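Local coordinates for alpha-L-arabinosidase (Xanthomonas axonopodis pv. citri, PDB 6D25), which probably removes L-arabinofuranosyl groups from arabinoxylans, including internally di-substituted units, as a trimeric glycoside hydrolase of family GH51, at residues M140-T143 / E144-T148; S178-N181 / E182-A185. One frame throughout, in Å; residues are numbered along the deposited sequence.

Contact 1: residues M140-T143 / E144-T148; sequences MDFT and ELLGT
Met-140 and Glu-144 meet where Met-140 O takes two donors from the following turn. Glu-144 N reaches Met-140 O at 3.2 Å, and Thr-143 OG1 binds the same oxygen at 2.6 Å. With chi1 at 66°, the threonine hydroxyl sits between its own backbone N and carbonyl carbon, where it can reach back one turn. A water donates to Thr-143 OG1 over 2.7 Å and, weakly, to Thr-148 O, bridging helix and exit loop.

The helix closes in a Schellman motif. Thr-148 N bonds to Thr-143 O at 2.9 Å and Gly-147 N to Glu-144 O at 3.1 Å, while Gly-147 takes positive phi (72°).

Apolar contact runs along another side. Leu-146 CG lies over one face of the Phe-142 ring in a CH-pi contact, 4.3 Å from the centroid, and Leu-146 CD1 comes 3.7 Å from Phe-142 CE2. Val-83 and Leu-86 of helix 80-88 and Ile-94 of strand 93-96 also touch the Phe-142 side chain.

Asp-141 OD1 and Glu-144 OE1 are 4.8 Å apart. Trp-192 NE1 bonds to the first and Arg-188 forms a salt bridge with the second, so the repulsion between these two acids is probably offset by a cation shared, though weakly on the aspartate side.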
ATOM      1  N   MET A 140     -25.214 -12.990   3.300  1.00 15.39           N
ATOM      2  CA  MET A 140     -25.224 -13.356   4.712  1.00 16.12           C
ATOM      3  C   MET A 140     -26.577 -13.955   5.110  1.00 16.18           C
ATOM      4  O   MET A 140     -26.623 -14.936   5.895  1.00 16.21           O
ATOM      5  CB  MET A 140     -24.869 -12.158   5.602  1.00 16.26           C
ATOM      6  CG  MET A 140     -23.443 -11.699   5.435  1.00 16.82           C
ATOM      7  SD  MET A 140     -22.199 -12.999   5.750  1.00 17.19           S
ATOM      8  CE  MET A 140     -22.385 -13.111   7.522  1.00 17.37           C
ATOM      9  N   ASP A 141     -27.669 -13.418   4.597  1.00 16.93           N
ATOM     10  CA  ASP A 141     -28.987 -13.971   4.903  1.00 17.62           C
ATOM     11  C   ASP A 141     -29.137 -15.349   4.237  1.00 17.42           C
ATOM     12  O   ASP A 141     -29.837 -16.211   4.768  1.00 17.16           O
ATOM     13  CB  ASP A 141     -30.107 -13.010   4.497  1.00 18.93           C
ATOM     14  CG  ASP A 141     -30.201 -11.763   5.362  1.00 20.51           C
ATOM     15  OD1 ASP A 141     -29.668 -11.772   6.507  1.00 19.65           O
ATOM     16  OD2 ASP A 141     -30.786 -10.781   4.864  1.00 21.54           O
ATOM     17  N   PHE A 142     -28.490 -15.576   3.127  1.00 16.99           N
ATOM     18  CA  PHE A 142     -28.463 -16.926   2.499  1.00 17.14           C
ATOM     19  C   PHE A 142     -27.755 -17.921   3.432  1.00 16.99           C
ATOM     20  O   PHE A 142     -28.277 -19.048   3.619  1.00 16.78           O
ATOM     21  CB  PHE A 142     -27.763 -16.865   1.141  1.00 17.53           C
ATOM     22  CG  PHE A 142     -27.640 -18.171   0.400  1.00 17.42           C
ATOM     23  CD1 PHE A 142     -28.760 -18.759  -0.147  1.00 17.66           C
ATOM     24  CD2 PHE A 142     -26.406 -18.777   0.215  1.00 17.60           C
ATOM     25  CE1 PHE A 142     -28.659 -19.924  -0.885  1.00 17.71           C
ATOM     26  CE2 PHE A 142     -26.306 -19.936  -0.560  1.00 17.82           C
ATOM     27  CZ  PHE A 142     -27.432 -20.517  -1.073  1.00 17.11           C
ATOM     28  N   THR A 143     -26.635 -17.526   4.031  1.00 16.72           N
ATOM     29  CA  THR A 143     -25.959 -18.439   4.965  1.00 17.52           C
ATOM     30  C   THR A 143     -26.893 -18.791   6.125  1.00 18.07           C
ATOM     31  O   THR A 143     -26.929 -19.964   6.529  1.00 17.92           O
ATOM     32  CB  THR A 143     -24.605 -17.925   5.481  1.00 17.17           C
ATOM     33  OG1 THR A 143     -24.785 -16.758   6.295  1.00 17.28           O
ATOM     34  CG2 THR A 143     -23.647 -17.647   4.332  1.00 17.77           C
ATOM     35  N   GLU A 144     -27.664 -17.827   6.633  1.00 18.90           N
ATOM     36  CA  GLU A 144     -28.571 -18.120   7.739  1.00 19.62           C
ATOM     37  C   GLU A 144     -29.699 -19.043   7.275  1.00 19.71           C
ATOM     38  O   GLU A 144     -30.079 -19.933   8.027  1.00 18.63           O
ATOM     39  CB  GLU A 144     -29.124 -16.848   8.378  1.00 19.96           C
ATOM     40  CG  GLU A 144     -28.055 -16.124   9.167  1.00 20.67           C
ATOM     41  CD  GLU A 144     -28.527 -15.139  10.198  1.00 21.86           C
ATOM     42  OE1 GLU A 144     -29.770 -14.821  10.203  1.00 22.31           O
ATOM     43  OE2 GLU A 144     -27.664 -14.647  10.965  1.00 22.49           O
ATOM     44  N   LEU A 145     -30.201 -18.855   6.048  1.00 19.95           N
ATOM     45  CA  LEU A 145     -31.260 -19.718   5.545  1.00 20.82           C
ATOM     46  C   LEU A 145     -30.757 -21.168   5.462  1.00 20.64           C
ATOM     47  O   LEU A 145     -31.505 -22.079   5.725  1.00 19.70           O
ATOM     48  CB  LEU A 145     -31.711 -19.219   4.166  1.00 22.39           C
ATOM     49  CG  LEU A 145     -32.914 -19.940   3.542  1.00 22.89           C
ATOM     50  CD1 LEU A 145     -34.178 -19.775   4.377  1.00 24.24           C
ATOM     51  CD2 LEU A 145     -33.189 -19.412   2.150  1.00 23.38           C
ATOM     52  N   LEU A 146     -29.497 -21.373   5.058  1.00 20.07           N
ATOM     53  CA  LEU A 146     -28.928 -22.717   4.970  1.00 21.24           C
ATOM     54  C   LEU A 146     -28.527 -23.252   6.342  1.00 21.41           C
ATOM     55  O   LEU A 146     -28.239 -24.431   6.423  1.00 22.19           O
ATOM     56  CB  LEU A 146     -27.665 -22.735   4.108  1.00 21.44           C
ATOM     57  CG  LEU A 146     -27.838 -22.455   2.604  1.00 22.82           C
ATOM     58  CD1 LEU A 146     -26.546 -22.696   1.854  1.00 23.68           C
ATOM     59  CD2 LEU A 146     -28.918 -23.250   1.965  1.00 23.60           C
ATOM     60  N   GLY A 147     -28.376 -22.400   7.354  1.00 21.57           N
ATOM     61  CA  GLY A 147     -27.789 -22.804   8.632  1.00 21.55           C
ATOM     62  C   GLY A 147     -26.289 -23.045   8.505  1.00 21.78           C
ATOM     63  O   GLY A 147     -25.740 -23.853   9.261  1.00 23.32           O
ATOM     64  N   THR A 148     -25.607 -22.346   7.593  1.00 19.63           N
ATOM     65  CA  THR A 148     -24.153 -22.532   7.339  1.00 18.98           C
ATOM     66  C   THR A 148     -23.360 -21.314   7.839  1.00 18.34           C
ATOM     67  O   THR A 148     -23.944 -20.260   8.184  1.00 17.26           O
ATOM     68  CB  THR A 148     -23.896 -22.807   5.849  1.00 20.04           C
ATOM     69  OG1 THR A 148     -22.606 -23.413   5.739  1.00 21.75           O
ATOM     70  CG2 THR A 148     -23.930 -21.553   4.988  1.00 20.24           C
TER
HETATM   71  O   HOH W   1     -24.538 -17.009   8.989  1.00 17.38           O

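Contact 2: residues S178-N181 / E182-A185; sequences SLAN and ERRA
Leu-179 O is held by two backbone donors: Arg-183 N, at 3.1 Å and nearly straight (168°), and Glu-182 N, a weaker bond at 3.2 Å. Glu-182 N has its better acceptor in Ser-178 O, 2.9 Å away, while Ala-185 N closes the last of these turns on Asn-181 O at 2.8 Å.

The two arginines use the helix surface differently. Arg-183 bends at chi3 (62°), which folds its guanidinium back until Ala-180 O lies 4.0 Å from its plane, over the centre. Arg-184 stays extended from CG to NE; its NH1 gives Asn-181 OD1 a weak bond of 2.9 Å at the guanidinium edge, with the amide and guanidinium planes 62° apart. NH1 also bonds to Thr-175 O. Arg-183 NH2 sits only 3.3 Å above one face of the Arg-184 guanidinium, a closeness of like charges that the carbonyls of Tyr-170, Ala-173, Arg-188 and Asp-189, all bonded to Arg-183, may ease.

Leu-179 and Glu-182 lie side by side against helix 161-172, with Glu-182 salt-bridged to Arg-108. At its start, helix 178-185 meets another chain, where Ser-178 OG bonds to Ile-119 N of the second subunit.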
ATOM      1  N   SER A 178     -22.385   4.287  13.263  1.00 20.48           N
ATOM      2  CA  SER A 178     -22.963   4.636  11.980  1.00 20.82           C
ATOM      3  C   SER A 178     -22.971   3.428  11.029  1.00 19.13           C
ATOM      4  O   SER A 178     -23.947   3.265  10.294  1.00 18.07           O
ATOM      5  CB  SER A 178     -22.256   5.808  11.352  1.00 21.92           C
ATOM      6  OG  SER A 178     -22.575   6.966  12.107  1.00 23.77           O
ATOM      7  N   LEU A 179     -21.897   2.634  11.009  1.00 18.63           N
ATOM      8  CA  LEU A 179     -21.864   1.495  10.102  1.00 18.59           C
ATOM      9  C   LEU A 179     -22.877   0.431  10.572  1.00 17.62           C
ATOM     10  O   LEU A 179     -23.578  -0.161   9.739  1.00 17.32           O
ATOM     11  CB  LEU A 179     -20.445   0.915  10.025  1.00 19.41           C
ATOM     12  CG  LEU A 179     -19.477   1.687   9.131  1.00 20.66           C
ATOM     13  CD1 LEU A 179     -18.006   1.305   9.422  1.00 20.82           C
ATOM     14  CD2 LEU A 179     -19.797   1.417   7.659  1.00 21.29           C
ATOM     15  N   ALA A 180     -22.975   0.183  11.864  1.00 16.99           N
ATOM     16  CA  ALA A 180     -23.971  -0.765  12.358  1.00 17.04           C
ATOM     17  C   ALA A 180     -25.382  -0.252  12.027  1.00 17.52           C
ATOM     18  O   ALA A 180     -26.244  -1.024  11.652  1.00 17.67           O
ATOM     19  CB  ALA A 180     -23.823  -0.979  13.849  1.00 17.17           C
ATOM     20  N   ASN A 181     -25.619   1.041  12.179  1.00 17.74           N
ATOM     21  CA  ASN A 181     -26.932   1.599  11.911  1.00 18.60           C
ATOM     22  C   ASN A 181     -27.263   1.548  10.403  1.00 18.53           C
ATOM     23  O   ASN A 181     -28.425   1.508  10.026  1.00 18.34           O
ATOM     24  CB  ASN A 181     -27.047   3.013  12.426  1.00 19.81           C
ATOM     25  CG  ASN A 181     -27.060   3.092  13.943  1.00 21.04           C
ATOM     26  OD1 ASN A 181     -27.285   2.102  14.623  1.00 22.61           O
ATOM     27  ND2 ASN A 181     -26.902   4.281  14.481  1.00 21.90           N
ATOM     28  N   GLU A 182     -26.252   1.587   9.557  1.00 18.36           N
ATOM     29  CA  GLU A 182     -26.427   1.453   8.142  1.00 19.34           C
ATOM     30  C   GLU A 182     -26.875   0.017   7.799  1.00 18.03           C
ATOM     31  O   GLU A 182     -27.798  -0.173   6.987  1.00 17.25           O
ATOM     32  CB  GLU A 182     -25.140   1.854   7.415  1.00 21.46           C
ATOM     33  CG  GLU A 182     -25.320   1.933   5.924  1.00 24.73           C
ATOM     34  CD  GLU A 182     -24.076   2.373   5.156  1.00 28.41           C
ATOM     35  OE1 GLU A 182     -23.082   2.795   5.793  1.00 31.09           O
ATOM     36  OE2 GLU A 182     -24.165   2.361   3.895  1.00 30.71           O
ATOM     37  N   ARG A 183     -26.239  -0.987   8.414  1.00 16.86           N
ATOM     38  CA  ARG A 183     -26.724  -2.354   8.314  1.00 16.72           C
ATOM     39  C   ARG A 183     -28.210  -2.444   8.739  1.00 17.24           C
ATOM     40  O   ARG A 183     -29.034  -3.088   8.051  1.00 16.72           O
ATOM     41  CB  ARG A 183     -25.870  -3.286   9.166  1.00 16.41           C
ATOM     42  CG  ARG A 183     -26.314  -4.737   9.117  1.00 16.26           C
ATOM     43  CD  ARG A 183     -25.783  -5.599  10.253  1.00 16.22           C
ATOM     44  NE  ARG A 183     -26.236  -5.157  11.568  1.00 16.17           N
ATOM     45  CZ  ARG A 183     -25.446  -4.853  12.619  1.00 16.65           C
ATOM     46  NH1 ARG A 183     -24.122  -4.763  12.503  1.00 15.64           N
ATOM     47  NH2 ARG A 183     -26.025  -4.640  13.811  1.00 16.72           N
ATOM     48  N   ARG A 184     -28.547  -1.828   9.864  1.00 17.24           N
ATOM     49  CA  ARG A 184     -29.930  -1.839  10.346  1.00 18.40           C
ATOM     50  C   ARG A 184     -30.857  -1.156   9.324  1.00 18.36           C
ATOM     51  O   ARG A 184     -31.953  -1.670   9.069  1.00 19.20           O
ATOM     52  CB  ARG A 184     -30.056  -1.196  11.728  1.00 19.13           C
ATOM     53  CG  ARG A 184     -29.190  -1.846  12.799  1.00 20.00           C
ATOM     54  CD  ARG A 184     -29.536  -1.369  14.211  1.00 21.71           C
ATOM     55  NE  ARG A 184     -28.773  -2.139  15.188  1.00 22.80           N
ATOM     56  CZ  ARG A 184     -27.592  -1.827  15.681  1.00 22.91           C
ATOM     57  NH1 ARG A 184     -27.056  -0.656  15.399  1.00 23.04           N
ATOM     58  NH2 ARG A 184     -26.939  -2.718  16.431  1.00 23.60           N
ATOM     59  N   ALA A 185     -30.459  -0.027   8.768  1.00 17.98           N
ATOM     60  CA  ALA A 185     -31.250   0.716   7.775  1.00 18.01           C
ATOM     61  C   ALA A 185     -31.519  -0.190   6.552  1.00 18.12           C
ATOM     62  O   ALA A 185     -32.593  -0.096   5.925  1.00 17.94           O
ATOM     63  CB  ALA A 185     -30.519   1.978   7.340  1.00 17.93           C
TER

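How the contacts relate
Along the chain the two contacts come in series, neither nesting nor crossing, and each is local to one helix, so neither closes a long loop. Contact 1 ends helix 136-146 and turns the chain into strand 149-154 of the eight-stranded parallel sheet, the (beta/alpha)8 barrel expected of this family. Helix 161-172 follows; contact 2 then forms helix 178-185, on the way to strand 196-199. The centres of contact 1 and contact 2 are about 20 Å apart, and the two do not touch. The segment after contact 2 links them: Arg-188 offers its side chain to contact 1 and its carbonyl to Arg-183, and Trp-192 meets side chains of both.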